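Local coordinates for protein F2 like fibronectin-binding protein (Streptococcus pneumoniae, PDB 5A0N), which probably attaches the bacterium covalently to host surface molecules through the internal thioester of this N-terminal adhesin domain, at residues 79-83 / 84-88. Numbering follows the deposited sequence.
Sequences KDINK and EQYTK
Asn82 and Gln85 hold each other at the start of helix 83-93 through two reciprocal bonds. Asn82 OD1 takes the backbone N-H of Gln85 at 2.9 Å, almost in line with the side-chain C=O (175°). Asn82 reaches this N-H because CG stands between its own backbone N and carbonyl carbon (chi1 62°). In return, Gln85 OE1 accepts from Asn82 N at 3.3 Å, a longer and more bent bond, with the donor tilted out of the amide plane. The two side-chain amides are nearly perpendicular, 86° apart. A water bridges Gln85 NE2, from which it accepts, and Lys79 O, to which it donates. The first helical bond runs from Tyr86 N to Asn82 O. Lys83 O accepts twice, from Thr87 N and from Thr87 OG1 (2.7 Å), which arrive from opposite faces of its carbonyl plane.

The buried side is apolar. Ile81 CD1 meets Tyr86 CB at 3.9 Å and lies at the edge of the ring. Both residues pack on Phe197 of strand 193-200, and the Tyr86 ring stacks with Phe109. The solvent side is looser and polar, with Asn82, Lys83 and Glu84 exposed. Glu84 OE1 lies 3.4 Å from Asn82 CG, its carboxylate almost perpendicular to the amide.

The reciprocal Asn82–Gln85 pair is a capping box, with Asn82 as N-cap, where the chain passes from strand 75-78 into helix 83-93.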
loop_
_atom_site.group_PDB
_atom_site.type_symbol
_atom_site.label_atom_id
_atom_site.label_comp_id
_atom_site.label_asym_id
_atom_site.label_seq_id
_atom_site.Cartn_x
_atom_site.Cartn_y
_atom_site.Cartn_z
ATOM N N LYS A 79 0.375 13.871 7.707
ATOM C CA LYS A 79 -0.195 14.397 6.475
ATOM C C LYS A 79 0.857 15.081 5.597
ATOM O O LYS A 79 1.832 15.628 6.092
ATOM C CB LYS A 79 -1.306 15.413 6.777
ATOM C CG LYS A 79 -2.572 14.839 7.379
ATOM C CD LYS A 79 -3.630 15.931 7.515
ATOM N N ASP A 80 0.615 15.067 4.295
ATOM C CA ASP A 80 1.332 15.869 3.319
ATOM C C ASP A 80 2.850 15.718 3.427
ATOM O O ASP A 80 3.604 16.682 3.557
ATOM C CB ASP A 80 0.872 17.332 3.389
ATOM C CG ASP A 80 1.164 18.123 2.095
ATOM O OD1 ASP A 80 1.483 17.565 1.001
ATOM O OD2 ASP A 80 1.055 19.347 2.182
ATOM N N ILE A 81 3.284 14.472 3.328
ATOM C CA ILE A 81 4.683 14.167 3.492
ATOM C C ILE A 81 5.492 14.477 2.220
ATOM O O ILE A 81 4.970 14.474 1.087
ATOM C CB ILE A 81 4.965 12.729 3.947
ATOM C CG1 ILE A 81 4.620 11.724 2.864
ATOM C CG2 ILE A 81 4.268 12.418 5.258
ATOM C CD1 ILE A 81 4.859 10.272 3.226
ATOM N N ASN A 82 6.785 14.700 2.436
ATOM C CA ASN A 82 7.734 14.867 1.341
ATOM C C ASN A 82 8.833 13.794 1.382
ATOM O O ASN A 82 8.778 12.882 2.197
ATOM C CB ASN A 82 8.356 16.276 1.383
ATOM C CG ASN A 82 9.144 16.554 2.655
ATOM O OD1 ASN A 82 9.586 15.657 3.369
ATOM N ND2 ASN A 82 9.348 17.825 2.924
ATOM N N LYS A 83 9.811 13.890 0.480
ATOM C CA LYS A 83 10.856 12.888 0.364
ATOM C C LYS A 83 11.578 12.653 1.691
ATOM O O LYS A 83 11.782 11.505 2.103
ATOM C CB LYS A 83 11.880 13.298 -0.707
ATOM C CG LYS A 83 13.032 12.312 -0.866
ATOM C CD LYS A 83 13.960 12.674 -2.028
ATOM C CE LYS A 83 15.097 11.669 -2.192
ATOM N NZ LYS A 83 15.898 11.948 -3.425
ATOM N N GLU A 84 11.969 13.747 2.347
ATOM C CA GLU A 84 12.747 13.645 3.582
ATOM C C GLU A 84 11.934 13.001 4.693
ATOM O O GLU A 84 12.434 12.142 5.419
ATOM C CB GLU A 84 13.307 15.000 4.007
ATOM C CG GLU A 84 14.260 15.599 2.982
ATOM C CD GLU A 84 13.613 16.169 1.676
ATOM O OE1 GLU A 84 12.373 16.537 1.605
ATOM O OE2 GLU A 84 14.378 16.263 0.671
ATOM N N GLN A 85 10.679 13.393 4.833
ATOM C CA GLN A 85 9.863 12.802 5.884
ATOM C C GLN A 85 9.578 11.317 5.619
ATOM O O GLN A 85 9.683 10.482 6.517
ATOM C CB GLN A 85 8.540 13.524 6.027
ATOM C CG GLN A 85 8.616 14.963 6.468
ATOM C CD GLN A 85 7.216 15.498 6.469
ATOM O OE1 GLN A 85 6.721 15.969 5.439
ATOM N NE2 GLN A 85 6.507 15.275 7.576
ATOM N N TYR A 86 9.218 10.999 4.380
ATOM C CA TYR A 86 8.997 9.602 4.019
ATOM C C TYR A 86 10.227 8.755 4.332
ATOM O O TYR A 86 10.130 7.685 4.917
ATOM C CB TYR A 86 8.619 9.470 2.544
ATOM C CG TYR A 86 8.483 8.030 2.128
ATOM C CD1 TYR A 86 7.322 7.307 2.393
ATOM C CD2 TYR A 86 9.523 7.351 1.512
ATOM C CE1 TYR A 86 7.217 5.982 2.051
ATOM C CE2 TYR A 86 9.419 6.018 1.181
ATOM C CZ TYR A 86 8.237 5.324 1.440
ATOM O OH TYR A 86 8.110 3.981 1.130
ATOM N N THR A 87 11.387 9.254 3.925
ATOM C CA THR A 87 12.617 8.459 4.036
ATOM C C THR A 87 12.924 8.208 5.524
ATOM O O THR A 87 13.289 7.101 5.926
ATOM C CB THR A 87 13.763 9.157 3.275
ATOM O OG1 THR A 87 13.381 9.332 1.898
ATOM C CG2 THR A 87 15.028 8.343 3.342
ATOM N N LYS A 88 12.792 9.258 6.328
ATOM C CA LYS A 88 13.042 9.158 7.756
ATOM C C LYS A 88 12.113 8.124 8.389
ATOM O O LYS A 88 12.540 7.263 9.167
ATOM C CB LYS A 88 12.830 10.536 8.424
ATOM C CG LYS A 88 12.912 10.526 9.954
ATOM C CD LYS A 88 12.373 11.829 10.549
HETATM O O HOH W 1 4.046 16.538 7.286
#